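Methyl-coenzyme M reductase subunit gamma (Methanosarcina barkeri, PDB 1E6Y) forms part of the F430-dependent enzyme complex that reduces methyl-coenzyme M with coenzyme B and releases methane in the last step of methanogenesis. Local coordinates at residues C[41-46]-C[125-130]; C[51-54]-C[58-61]; C[85-90]-C[99-104]; C[107-112]-C[131-136]; C[143-148]-C[197-202]. One frame throughout, in Å; residues are numbered along the deposited sequence.

Contact 1: C[41-46]-C[125-130]; sequences GHRAPG and ARERDM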
# COMPACT_ATOMS: atom_id res chain seq x y z
N GLY C 41 -1.08 -39.79 -22.11
CA GLY C 41 -0.11 -38.97 -22.81
C GLY C 41 1.10 -38.50 -22.02
O GLY C 41 1.79 -37.58 -22.45
N HIS C 42 1.42 -39.18 -20.92
CA HIS C 42 2.53 -38.78 -20.06
C HIS C 42 3.84 -39.50 -20.40
O HIS C 42 4.91 -39.07 -19.97
CB HIS C 42 2.19 -39.02 -18.59
CG HIS C 42 0.88 -38.43 -18.17
ND1 HIS C 42 0.57 -37.10 -18.36
CD2 HIS C 42 -0.21 -38.99 -17.61
CE1 HIS C 42 -0.65 -36.87 -17.93
NE2 HIS C 42 -1.15 -38.00 -17.47
N ARG C 43 3.73 -40.61 -21.11
CA ARG C 43 4.90 -41.39 -21.50
C ARG C 43 4.50 -42.39 -22.60
O ARG C 43 3.30 -42.60 -22.77
CB ARG C 43 5.49 -42.15 -20.32
CG ARG C 43 4.61 -43.28 -19.80
CD ARG C 43 5.27 -43.91 -18.56
NE ARG C 43 4.78 -45.29 -18.40
CZ ARG C 43 3.54 -45.57 -18.02
NH1 ARG C 43 2.69 -44.60 -17.73
NH2 ARG C 43 3.10 -46.83 -17.90
N ALA C 44 5.47 -42.91 -23.34
CA ALA C 44 5.20 -43.89 -24.39
C ALA C 44 4.61 -45.15 -23.77
O ALA C 44 5.05 -45.59 -22.71
CB ALA C 44 6.47 -44.21 -25.15
N PRO C 45 3.58 -45.73 -24.41
CA PRO C 45 2.98 -46.98 -23.93
C PRO C 45 4.02 -48.07 -23.66
O PRO C 45 4.95 -48.25 -24.44
CB PRO C 45 2.02 -47.38 -25.05
CG PRO C 45 1.63 -46.07 -25.65
CD PRO C 45 2.88 -45.23 -25.61
N GLY C 46 3.94 -48.66 -22.47
CA GLY C 46 4.82 -49.76 -22.12
C GLY C 46 6.18 -49.35 -21.57
O GLY C 46 6.96 -50.21 -21.15
N ALA C 125 -1.95 -37.72 -9.03
CA ALA C 125 -1.35 -38.71 -8.15
C ALA C 125 -0.05 -39.19 -8.77
O ALA C 125 0.21 -38.92 -9.95
CB ALA C 125 -2.31 -39.89 -7.94
N ARG C 126 0.78 -39.87 -7.98
CA ARG C 126 1.97 -40.52 -8.52
C ARG C 126 1.56 -41.31 -9.76
O ARG C 126 0.53 -41.99 -9.70
CB ARG C 126 2.57 -41.42 -7.44
CG ARG C 126 2.96 -40.62 -6.19
CD ARG C 126 4.29 -39.90 -6.44
NE ARG C 126 4.80 -39.40 -5.15
CZ ARG C 126 6.07 -39.06 -4.96
NH1 ARG C 126 6.96 -39.13 -5.93
NH2 ARG C 126 6.41 -38.64 -3.74
N GLU C 127 2.31 -41.21 -10.85
CA GLU C 127 1.81 -41.66 -12.14
C GLU C 127 1.21 -43.06 -12.15
O GLU C 127 0.11 -43.25 -12.66
CB GLU C 127 2.89 -41.56 -13.22
CG GLU C 127 2.33 -41.84 -14.61
CD GLU C 127 3.36 -41.72 -15.71
OE1 GLU C 127 2.96 -41.88 -16.88
OE2 GLU C 127 4.54 -41.46 -15.42
N ARG C 128 1.90 -44.04 -11.56
CA ARG C 128 1.37 -45.41 -11.57
C ARG C 128 0.12 -45.52 -10.71
O ARG C 128 -0.79 -46.28 -11.06
CB ARG C 128 2.40 -46.47 -11.18
CG ARG C 128 2.65 -46.65 -9.69
CD ARG C 128 3.87 -47.54 -9.50
NE ARG C 128 5.05 -46.91 -10.09
CZ ARG C 128 6.16 -47.53 -10.43
NH1 ARG C 128 6.32 -48.84 -10.26
NH2 ARG C 128 7.16 -46.83 -10.95
N ASP C 129 0.06 -44.77 -9.61
CA ASP C 129 -1.15 -44.74 -8.77
C ASP C 129 -2.31 -44.12 -9.54
O ASP C 129 -3.45 -44.59 -9.45
CB ASP C 129 -0.93 -43.93 -7.49
CG ASP C 129 0.27 -44.38 -6.68
OD1 ASP C 129 0.81 -43.53 -5.95
OD2 ASP C 129 0.65 -45.57 -6.74
N MET C 130 -2.03 -43.02 -10.23
CA MET C 130 -3.02 -42.33 -11.04
C MET C 130 -3.61 -43.26 -12.11
O MET C 130 -4.82 -43.28 -12.32
CB MET C 130 -2.38 -41.09 -11.69
CG MET C 130 -3.30 -40.29 -12.60
SD MET C 130 -3.39 -40.98 -14.26
CE MET C 130 -1.70 -40.73 -14.81
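The backbones stay well apart, with the CA atoms of His42 and Glu127, the nearest pair, separated by 8.5 Å, and side chains alone bridge the gap. The polar link is a salt bridge in which Arg43 NH1 donates to Glu127 OE1 over 2.9 Å. It is a single, bent bond (N-H...O 144°): the guanidinium and carboxylate planes stand 82° apart, and NH1 reaches OE1 from above the carboxylate plane. Arg43 CG lies between its backbone N and carbonyl carbon (chi1 68°), and the extended chain beyond carries CD past the same oxygen, with Arg43 CD 3.5 Å from Glu127 OE1. His42 closes in with its CB, 3.4 Å from Glu127 OE1. The segment 125-130 is a strand-to-helix junction, where strand 121-126 ends and Arg126, the N-cap residue, starts helix 127-139; the first-turn bond runs from Met130 N to Arg126 O. A glutamate suits the first turn, since its negative charge probably interacts favourably with the helix N-terminus. The two oxygens of Glu127 are shared between arginines, OE2 pairing with Arg81, while Arg43 NH1 also bridges to Glu131 one turn further along the helix. Gly41, with positive phi, lets the chain leave helix 33-40 and present His42. Met130 bends at chi2 and chi3 to bring its terminal methyl obliquely to the imidazole, Met130 CE lying 3.6 Å from His42 CD2, while the ring's NE2 is hydrogen-bonded to the carbonyl oxygen of Tyr84 on strand 82-89.

Contact 2: C[51-54]-C[58-61]; sequences STHP and EMGE
His53 and Met59 both carry CG between the backbone N and the carbonyl carbon (chi1 62° and 56°), and these torsions turn the imidazole back over its own loop and send the methionine chain, extended beyond CG, across to it at about a right angle. The methyl group does the touching: Met59 CE lies 3.4 Å from His53 ND1 and 3.6 Å from His53 CE1, approaching the ring obliquely. The same methyl is 3.6 Å from Pro54 O, so it sits beside the hydrogen bond that fixes the ring, in which His53 ND1 donates to Pro54 O over 2.7 Å, with the acceptor close to the ring plane. Met59 SD is farther out, 5.0 Å from the centroid of the His53 ring, a loose sulfur-aromatic contact, and it also packs against Pro54 CD. Proline suits this place by offering a rigid apolar surface; Glu58 merely brushes it with OE1, 4.0 Å from Pro54 CB. The loop 51-54 leads into the short helix 56-59, whose last side chain thus folds back on the residues just before it, and Gly60, just past the helix, leaves it with positive phi. Met59 and His53 also pack on Ala398 and Gly399 of the beta subunit. A leucine in place of His53 would probably leave the Pro54 carbonyl oxygen and the NH2 group of Arg126 without their ring partner, and the loop freer to move. With ND1 donating and NE2 accepting from Arg126, the chemistry is consistent with a neutral imidazole, against which the polarisable methionine end packs by dispersion without competing for either nitrogen.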
# COMPACT_ATOMS: atom_id res chain seq x y z
N SER C 51 10.73 -40.60 -13.12
CA SER C 51 10.73 -40.25 -11.72
C SER C 51 10.97 -38.76 -11.52
O SER C 51 11.55 -38.10 -12.38
CB SER C 51 11.80 -41.05 -10.98
OG SER C 51 13.10 -40.74 -11.46
N THR C 52 10.48 -38.22 -10.41
CA THR C 52 10.77 -36.85 -10.02
C THR C 52 11.79 -36.80 -8.88
O THR C 52 12.47 -35.80 -8.69
CB THR C 52 9.48 -36.08 -9.62
OG1 THR C 52 9.79 -34.70 -9.42
CG2 THR C 52 8.87 -36.66 -8.35
N HIS C 53 11.92 -37.91 -8.15
CA HIS C 53 12.97 -38.09 -7.16
C HIS C 53 13.30 -39.58 -7.03
O HIS C 53 12.56 -40.42 -7.54
CB HIS C 53 12.55 -37.51 -5.80
CG HIS C 53 11.35 -38.17 -5.20
ND1 HIS C 53 11.39 -39.43 -4.63
CD2 HIS C 53 10.09 -37.71 -4.98
CE1 HIS C 53 10.22 -39.71 -4.09
NE2 HIS C 53 9.41 -38.69 -4.29
N PRO C 54 14.45 -39.92 -6.42
CA PRO C 54 14.85 -41.33 -6.27
C PRO C 54 13.83 -42.13 -5.47
O PRO C 54 13.04 -41.57 -4.71
CB PRO C 54 16.20 -41.25 -5.55
CG PRO C 54 16.72 -39.89 -5.87
CD PRO C 54 15.49 -39.01 -5.90
N GLU C 58 15.88 -46.03 -1.79
CA GLU C 58 17.24 -45.63 -2.14
C GLU C 58 17.75 -44.47 -1.29
O GLU C 58 18.85 -44.52 -0.75
CB GLU C 58 17.34 -45.25 -3.62
CG GLU C 58 18.74 -44.80 -4.02
CD GLU C 58 18.90 -44.57 -5.52
OE1 GLU C 58 17.93 -44.79 -6.27
OE2 GLU C 58 20.01 -44.20 -5.93
N MET C 59 16.96 -43.40 -1.20
CA MET C 59 17.41 -42.20 -0.49
C MET C 59 17.11 -42.23 1.00
O MET C 59 17.73 -41.50 1.77
CB MET C 59 16.80 -40.95 -1.13
CG MET C 59 15.29 -40.94 -1.19
SD MET C 59 14.65 -39.42 -1.94
CE MET C 59 12.91 -39.68 -1.65
N GLY C 60 16.22 -43.12 1.41
CA GLY C 60 15.84 -43.20 2.82
C GLY C 60 14.86 -42.11 3.22
O GLY C 60 14.59 -41.19 2.45
N GLU C 61 14.31 -42.23 4.43
CA GLU C 61 13.31 -41.29 4.93
C GLU C 61 13.61 -40.92 6.38
O GLU C 61 14.15 -41.74 7.12
CB GLU C 61 11.91 -41.91 4.85
CG GLU C 61 11.44 -42.22 3.44
CD GLU C 61 9.97 -42.56 3.39
OE1 GLU C 61 9.59 -43.67 3.81
OE2 GLU C 61 9.19 -41.69 2.94

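Contact 3: C[85-90]-C[99-104]; sequences IQFADS and YFRSYF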
# COMPACT_ATOMS: atom_id res chain seq x y z
N ILE C 85 -5.27 -37.55 -14.63
CA ILE C 85 -6.33 -37.78 -15.60
C ILE C 85 -7.46 -36.79 -15.32
O ILE C 85 -7.81 -36.55 -14.17
CB ILE C 85 -6.87 -39.23 -15.55
CG1 ILE C 85 -8.01 -39.40 -16.57
CG2 ILE C 85 -7.35 -39.58 -14.15
CD1 ILE C 85 -8.31 -40.84 -16.93
N GLN C 86 -7.96 -36.16 -16.38
CA GLN C 86 -8.99 -35.13 -16.25
C GLN C 86 -10.17 -35.42 -17.17
O GLN C 86 -9.98 -35.78 -18.33
CB GLN C 86 -8.39 -33.76 -16.56
CG GLN C 86 -9.37 -32.61 -16.44
CD GLN C 86 -8.67 -31.28 -16.36
OE1 GLN C 86 -8.40 -30.78 -15.27
NE2 GLN C 86 -8.38 -30.68 -17.51
N PHE C 87 -11.38 -35.24 -16.64
CA PHE C 87 -12.60 -35.50 -17.40
C PHE C 87 -13.46 -34.24 -17.50
O PHE C 87 -13.54 -33.45 -16.56
CB PHE C 87 -13.44 -36.58 -16.71
CG PHE C 87 -12.88 -37.97 -16.83
CD1 PHE C 87 -12.02 -38.47 -15.86
CD2 PHE C 87 -13.27 -38.80 -17.88
CE1 PHE C 87 -11.55 -39.78 -15.93
CE2 PHE C 87 -12.81 -40.11 -17.96
CZ PHE C 87 -11.95 -40.60 -16.98
N ALA C 88 -14.12 -34.08 -18.65
CA ALA C 88 -15.28 -33.21 -18.75
C ALA C 88 -16.52 -34.11 -18.86
O ALA C 88 -16.46 -35.17 -19.48
CB ALA C 88 -15.17 -32.32 -19.99
N ASP C 89 -17.59 -33.73 -18.17
CA ASP C 89 -18.82 -34.53 -18.13
C ASP C 89 -20.03 -33.68 -18.48
O ASP C 89 -20.29 -32.66 -17.84
CB ASP C 89 -19.02 -35.12 -16.73
CG ASP C 89 -17.99 -36.17 -16.38
OD1 ASP C 89 -18.07 -37.28 -16.93
OD2 ASP C 89 -17.11 -35.88 -15.55
N SER C 90 -20.80 -34.12 -19.47
CA SER C 90 -21.99 -33.38 -19.90
C SER C 90 -23.02 -33.27 -18.79
O SER C 90 -23.26 -34.21 -18.03
CB SER C 90 -22.63 -34.05 -21.12
OG SER C 90 -23.74 -33.30 -21.58
N TYR C 99 -18.01 -33.33 -8.58
CA TYR C 99 -17.78 -33.56 -7.15
C TYR C 99 -17.81 -35.04 -6.81
O TYR C 99 -17.03 -35.51 -5.99
CB TYR C 99 -18.83 -32.83 -6.30
CG TYR C 99 -18.50 -31.39 -6.05
CD1 TYR C 99 -19.29 -30.38 -6.59
CD2 TYR C 99 -17.33 -31.02 -5.37
CE1 TYR C 99 -18.93 -29.04 -6.48
CE2 TYR C 99 -16.96 -29.68 -5.25
CZ TYR C 99 -17.76 -28.70 -5.81
OH TYR C 99 -17.38 -27.37 -5.78
N PHE C 100 -18.63 -35.80 -7.53
CA PHE C 100 -18.78 -37.21 -7.22
C PHE C 100 -17.72 -38.10 -7.84
O PHE C 100 -17.40 -39.15 -7.28
CB PHE C 100 -20.19 -37.69 -7.57
CG PHE C 100 -21.23 -37.19 -6.62
CD1 PHE C 100 -21.82 -35.94 -6.81
CD2 PHE C 100 -21.47 -37.87 -5.43
CE1 PHE C 100 -22.62 -35.37 -5.83
CE2 PHE C 100 -22.28 -37.31 -4.43
CZ PHE C 100 -22.85 -36.05 -4.64
N ARG C 101 -17.06 -37.61 -8.90
CA ARG C 101 -15.79 -38.21 -9.28
C ARG C 101 -14.72 -37.97 -8.20
O ARG C 101 -13.93 -38.85 -7.91
CB ARG C 101 -15.27 -37.64 -10.59
CG ARG C 101 -16.05 -38.10 -11.83
CD ARG C 101 -15.16 -37.81 -13.03
NE ARG C 101 -15.76 -38.09 -14.33
CZ ARG C 101 -15.65 -39.24 -14.98
NH1 ARG C 101 -14.95 -40.24 -14.48
NH2 ARG C 101 -16.25 -39.31 -16.17
N SER C 102 -14.69 -36.77 -7.63
CA SER C 102 -13.71 -36.44 -6.61
C SER C 102 -13.93 -37.24 -5.32
O SER C 102 -12.96 -37.69 -4.70
CB SER C 102 -13.73 -34.94 -6.32
OG SER C 102 -13.14 -34.23 -7.39
N TYR C 103 -15.19 -37.45 -4.95
CA TYR C 103 -15.53 -38.29 -3.80
C TYR C 103 -15.11 -39.73 -4.05
O TYR C 103 -14.55 -40.38 -3.17
CB TYR C 103 -17.04 -38.25 -3.51
CG TYR C 103 -17.59 -36.88 -3.20
CD1 TYR C 103 -16.78 -35.87 -2.69
CD2 TYR C 103 -18.92 -36.58 -3.48
CE1 TYR C 103 -17.27 -34.58 -2.48
CE2 TYR C 103 -19.42 -35.30 -3.28
CZ TYR C 103 -18.60 -34.30 -2.79
OH TYR C 103 -19.10 -33.03 -2.64
N PHE C 104 -15.41 -40.22 -5.25
CA PHE C 104 -14.96 -41.53 -5.69
C PHE C 104 -13.45 -41.72 -5.47
O PHE C 104 -13.02 -42.71 -4.88
CB PHE C 104 -15.32 -41.73 -7.17
CG PHE C 104 -14.58 -42.86 -7.83
CD1 PHE C 104 -14.88 -44.18 -7.53
CD2 PHE C 104 -13.57 -42.58 -8.75
CE1 PHE C 104 -14.17 -45.22 -8.14
CE2 PHE C 104 -12.86 -43.62 -9.36
CZ PHE C 104 -13.16 -44.94 -9.05
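Arg101 holds Asp89 side-on through two nitrogens, each meeting its own oxygen. NH2 of Arg101 donates over 2.8 Å to OD1 of Asp89, which offers its syn lone pair, and NE of Arg101 donates to OD2 of Asp89 over 2.9 Å, almost straight at 173°. Carboxylate and guanidinium are nearly coplanar, as such a pairing favours. The other N-H groups are met in part: NH2 also bonds Thr143 OG1 and NH1 bonds Gln137 OE1, so each guanidinium nitrogen in this buried place is engaged. Phe87 completes the setting, its ring lying flat against one face of the guanidinium with planes 6° apart and Arg101 CZ 3.8 Å from the Phe87 ring centroid, a cation-pi stack. The arginine chain, extended from CG to NE, spans the distance from the helix. An alanine in place of Arg101 is likely to leave Asp89 buried without the two nitrogens that pair with its carboxylate and one face of Phe87 without its flat lid. The strand alternates: Phe87 and Asp89 point toward the helix, Gln86 and Ala88 away, and Gln86 bonds the coenzyme M-binding Arg120. A bidentate arginine-carboxylate bridge with a cation-pi stack thus ties helix 98-108 to strand 82-89 of the antiparallel sheet.

Contact 4: C[107-112]-C[131-136]; sequences INFRGV and EQCAKV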
# COMPACT_ATOMS: atom_id res chain seq x y z
N ILE C 107 -12.33 -41.36 -1.53
CA ILE C 107 -12.80 -42.44 -0.66
C ILE C 107 -12.14 -43.78 -0.99
O ILE C 107 -11.84 -44.57 -0.09
CB ILE C 107 -14.34 -42.58 -0.75
CG1 ILE C 107 -15.00 -41.36 -0.10
CG2 ILE C 107 -14.82 -43.86 -0.06
CD1 ILE C 107 -16.48 -41.22 -0.39
N ASN C 108 -11.83 -44.01 -2.26
CA ASN C 108 -11.46 -45.35 -2.72
C ASN C 108 -9.99 -45.53 -3.11
O ASN C 108 -9.54 -46.66 -3.32
CB ASN C 108 -12.36 -45.77 -3.88
CG ASN C 108 -13.82 -45.85 -3.48
OD1 ASN C 108 -14.22 -46.75 -2.74
ND2 ASN C 108 -14.61 -44.89 -3.93
N PHE C 109 -9.25 -44.43 -3.21
CA PHE C 109 -7.85 -44.50 -3.62
C PHE C 109 -6.93 -43.79 -2.64
O PHE C 109 -7.30 -42.77 -2.06
CB PHE C 109 -7.68 -43.91 -5.02
CG PHE C 109 -8.33 -44.72 -6.10
CD1 PHE C 109 -9.69 -44.58 -6.37
CD2 PHE C 109 -7.61 -45.70 -6.77
CE1 PHE C 109 -10.33 -45.42 -7.28
CE2 PHE C 109 -8.24 -46.55 -7.69
CZ PHE C 109 -9.60 -46.40 -7.94
N ARG C 110 -5.74 -44.35 -2.44
CA ARG C 110 -4.77 -43.77 -1.51
C ARG C 110 -3.87 -42.77 -2.22
O ARG C 110 -3.45 -43.00 -3.34
CB ARG C 110 -3.88 -44.87 -0.91
CG ARG C 110 -4.70 -46.01 -0.30
CD ARG C 110 -3.75 -46.99 0.39
NE ARG C 110 -3.28 -46.38 1.64
CZ ARG C 110 -1.99 -46.19 1.90
NH1 ARG C 110 -1.67 -45.62 3.06
NH2 ARG C 110 -1.06 -46.53 1.03
N GLY C 111 -3.51 -41.70 -1.51
CA GLY C 111 -2.53 -40.76 -2.04
C GLY C 111 -2.99 -40.05 -3.30
O GLY C 111 -2.27 -40.02 -4.29
N VAL C 112 -4.20 -39.50 -3.26
CA VAL C 112 -4.76 -38.81 -4.42
C VAL C 112 -4.99 -37.33 -4.15
O VAL C 112 -5.21 -36.92 -3.01
CB VAL C 112 -6.08 -39.45 -4.90
CG1 VAL C 112 -5.80 -40.81 -5.53
CG2 VAL C 112 -7.06 -39.59 -3.73
N GLU C 131 -2.76 -44.09 -12.72
CA GLU C 131 -3.20 -45.00 -13.77
C GLU C 131 -4.17 -46.06 -13.26
O GLU C 131 -5.09 -46.47 -13.99
CB GLU C 131 -2.00 -45.69 -14.43
CG GLU C 131 -1.20 -44.77 -15.34
CD GLU C 131 -0.39 -45.52 -16.39
OE1 GLU C 131 0.02 -46.67 -16.13
OE2 GLU C 131 -0.16 -44.96 -17.48
N GLN C 132 -4.01 -46.47 -12.01
CA GLN C 132 -4.95 -47.41 -11.38
C GLN C 132 -6.33 -46.78 -11.26
O GLN C 132 -7.34 -47.41 -11.56
CB GLN C 132 -4.46 -47.79 -9.98
CG GLN C 132 -3.40 -48.87 -9.95
CD GLN C 132 -3.28 -49.51 -8.58
OE1 GLN C 132 -3.80 -49.00 -7.59
NE2 GLN C 132 -2.61 -50.66 -8.53
N CYS C 133 -6.36 -45.54 -10.79
CA CYS C 133 -7.61 -44.79 -10.65
C CYS C 133 -8.22 -44.50 -12.02
O CYS C 133 -9.42 -44.67 -12.23
CB CYS C 133 -7.35 -43.47 -9.91
SG CYS C 133 -8.81 -42.46 -9.70
N ALA C 134 -7.36 -44.10 -12.96
CA ALA C 134 -7.76 -43.82 -14.33
C ALA C 134 -8.45 -45.01 -14.99
O ALA C 134 -9.48 -44.86 -15.64
CB ALA C 134 -6.55 -43.40 -15.15
N LYS C 135 -7.90 -46.21 -14.76
CA LYS C 135 -8.43 -47.43 -15.38
C LYS C 135 -9.86 -47.71 -14.94
O LYS C 135 -10.71 -48.04 -15.77
CB LYS C 135 -7.54 -48.62 -15.03
CG LYS C 135 -7.88 -49.89 -15.80
CD LYS C 135 -6.71 -50.85 -15.80
CE LYS C 135 -6.45 -51.40 -17.19
NZ LYS C 135 -7.38 -52.51 -17.53
N VAL C 136 -10.14 -47.52 -13.65
CA VAL C 136 -11.49 -47.72 -13.13
C VAL C 136 -12.45 -46.69 -13.70
O VAL C 136 -13.56 -47.03 -14.11
CB VAL C 136 -11.51 -47.65 -11.58
CG1 VAL C 136 -12.93 -47.88 -11.07
CG2 VAL C 136 -10.57 -48.69 -10.99
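The ring of Phe109 leans against helix 127-139, one face turned to Cys133 and one edge to Val136. Over that face, Cys133 CB stands 3.9 Å from the Phe109 ring centroid, 14° off the ring normal, a CH-pi contact displaced toward the ring margin. The thiol follows: Cys133 SG is 4.1 Å from the same Phe109 centroid and again over the face, a cysteine sulfur-aromatic contact. This double approach follows from the cysteine torsion, which puts SG opposite the backbone N (chi1 179°) and lays the CB-SG bond across the ring. Because cysteine is small, the aromatic ring can also settle against the helix backbone, with Phe109 CE2 only 3.5 Å from Cys133 CA. Val136, nearly one turn further on, meets the ring at its edge, in the ring plane: its branch CG2, the one beside the backbone N, is 3.9 Å from Phe109 CZ. The two side chains meet at a slant, and a branched residue suits this place because its second methyl, CG1, serves another ring, that of Phe104. Phenylalanine is apt at position 109, the first residue to leave the helical conformation after helix 98-108, since its flat surface lets the end of that helix lie close against helix 127-139. Gly111, with positive phi, turns the chain toward strand 113-116, and Arg110 and Val112 hydrogen-bond to the beta subunit. Helix 127-139 is thus enclosed on several fronts: Phe109 and Phe104 lie along one flank, while Ala134, pointing away from Phe109, packs on Leu36 of helix 33-40 and on Ile85 of strand 82-89.

Contact 5: C[143-148]-C[197-202]; sequences TDHALA and VDLGKP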
# COMPACT_ATOMS: atom_id res chain seq x y z
N THR C 143 -18.11 -43.43 -16.21
CA THR C 143 -17.89 -42.72 -17.46
C THR C 143 -18.69 -43.31 -18.62
O THR C 143 -18.63 -44.51 -18.87
CB THR C 143 -16.39 -42.72 -17.85
OG1 THR C 143 -15.62 -42.16 -16.78
CG2 THR C 143 -16.17 -41.90 -19.11
N ASP C 144 -19.50 -42.46 -19.25
CA ASP C 144 -19.93 -42.72 -20.62
C ASP C 144 -19.06 -41.89 -21.55
O ASP C 144 -18.95 -40.68 -21.38
CB ASP C 144 -21.39 -42.33 -20.82
CG ASP C 144 -21.85 -42.54 -22.25
OD1 ASP C 144 -22.02 -43.71 -22.65
OD2 ASP C 144 -21.93 -41.55 -23.00
N HIS C 145 -18.49 -42.53 -22.57
CA HIS C 145 -17.49 -41.88 -23.39
C HIS C 145 -18.04 -41.05 -24.54
O HIS C 145 -17.28 -40.41 -25.27
CB HIS C 145 -16.49 -42.91 -23.91
CG HIS C 145 -15.58 -43.44 -22.84
ND1 HIS C 145 -14.56 -42.68 -22.30
CD2 HIS C 145 -15.57 -44.61 -22.18
CE1 HIS C 145 -13.98 -43.37 -21.33
NE2 HIS C 145 -14.57 -44.54 -21.24
N ALA C 146 -19.36 -41.00 -24.67
CA ALA C 146 -20.01 -40.02 -25.54
C ALA C 146 -20.29 -38.74 -24.76
O ALA C 146 -19.95 -37.65 -25.20
CB ALA C 146 -21.31 -40.59 -26.11
N LEU C 147 -20.88 -38.91 -23.57
CA LEU C 147 -21.28 -37.78 -22.74
C LEU C 147 -20.12 -37.19 -21.94
O LEU C 147 -20.23 -36.09 -21.41
CB LEU C 147 -22.40 -38.21 -21.78
CG LEU C 147 -23.74 -38.53 -22.45
CD1 LEU C 147 -24.67 -39.18 -21.46
CD2 LEU C 147 -24.36 -37.26 -23.01
N ALA C 148 -19.02 -37.93 -21.87
CA ALA C 148 -17.81 -37.45 -21.20
C ALA C 148 -16.61 -37.49 -22.14
O ALA C 148 -16.69 -38.06 -23.23
CB ALA C 148 -17.53 -38.29 -19.95
N VAL C 197 -8.19 -45.69 -30.02
CA VAL C 197 -8.64 -46.48 -28.89
C VAL C 197 -10.16 -46.59 -28.93
O VAL C 197 -10.86 -45.59 -29.02
CB VAL C 197 -8.20 -45.84 -27.55
CG1 VAL C 197 -8.65 -46.70 -26.37
CG2 VAL C 197 -6.69 -45.67 -27.53
N ASP C 198 -10.64 -47.83 -28.98
CA ASP C 198 -12.07 -48.10 -28.94
C ASP C 198 -12.56 -48.00 -27.50
O ASP C 198 -12.18 -48.81 -26.65
CB ASP C 198 -12.37 -49.50 -29.50
CG ASP C 198 -13.82 -49.67 -29.93
OD1 ASP C 198 -14.72 -49.11 -29.28
OD2 ASP C 198 -14.05 -50.38 -30.93
N LEU C 199 -13.37 -46.99 -27.22
CA LEU C 199 -13.90 -46.77 -25.89
C LEU C 199 -15.33 -47.30 -25.76
O LEU C 199 -16.05 -46.96 -24.81
CB LEU C 199 -13.84 -45.28 -25.53
CG LEU C 199 -12.43 -44.68 -25.47
CD1 LEU C 199 -12.51 -43.21 -25.14
CD2 LEU C 199 -11.60 -45.43 -24.44
N GLY C 200 -15.72 -48.14 -26.71
CA GLY C 200 -16.98 -48.87 -26.61
C GLY C 200 -18.20 -48.10 -27.08
O GLY C 200 -18.13 -46.90 -27.36
N LYS C 201 -19.32 -48.81 -27.18
CA LYS C 201 -20.58 -48.20 -27.56
C LYS C 201 -21.13 -47.33 -26.43
O LYS C 201 -21.08 -47.71 -25.26
CB LYS C 201 -21.60 -49.27 -27.94
CG LYS C 201 -21.16 -50.11 -29.13
CD LYS C 201 -22.30 -50.92 -29.73
CE LYS C 201 -21.93 -51.41 -31.14
NZ LYS C 201 -20.54 -51.94 -31.23
N PRO C 202 -21.60 -46.12 -26.77
CA PRO C 202 -22.20 -45.21 -25.79
C PRO C 202 -23.50 -45.73 -25.19
O PRO C 202 -24.19 -46.55 -25.81
CB PRO C 202 -22.42 -43.92 -26.58
CG PRO C 202 -22.51 -44.37 -28.00
CD PRO C 202 -21.54 -45.51 -28.11
O HOH W 1 -21.09 -46.38 -22.08
O HOH W 2 -18.75 -45.28 -23.52
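The imidazole of His145 is sandwiched between Leu199 and Thr143. On one face Leu199 CB makes a CH-pi contact, 4.0 Å from the His145 ring centroid, and on the opposite face lies the methyl CG2 of Thr143. Leu199 CD1 reaches forward to His145 ND1 at 3.5 Å, while NE2 is hydrogen-bonded to the carbonyl oxygen of Met138. Leucine suits this place because its CB can lie over the face while one methyl reaches ND1. The contact joins the two antiparallel sheets: segment 143-148 leads into strand 148-150 of one, and segment 197-202 leaves strand 192-198 of the other, with Ile182 of strand 181-186 touching His145, Ala146 and Leu199. Asp144 OD2 shapes the first loop, accepting from Ala146 N at 3.1 Å in an Asx turn and from Leu147 N at 2.9 Å in an Asx motif. Asp144 CG stands opposite its backbone N (chi1 178°), which brings OD1 to the proline, 3.5 Å from Pro202 CA; OD1 also accepts from Met203 N and from a water. Asp198 makes a second Asx turn to the N of Gly200, a residue whose positive phi favours glycine. Ala146 CB and Pro202 CB meet at 3.5 Å, two compact groups where the backbones come closest.

Contacts 1, 3 and 4 lie together about helix 127-139 and the four-stranded antiparallel sheet. Contacts 1 and 4 share that helix, contacts 3 and 4 share helix 98-108, and the centre of contact 4 is about 12 Å from the centres of contacts 1 and 3. Along the chain, contact 2 closes first within the span of contact 1, contact 3 follows, and contacts 1 and 4 alternate their segments. Contact 5 comes last, about 15 Å from contact 3 between centres, and joins this core to the three-stranded sheet; Ser90 of contact 3 and Leu147 of contact 5 probably hydrogen-bond. Contact 2 is peripheral, about 38 Å from contact 5 between centres, yet Arg126 ties it to contact 1 beside the beta subunit.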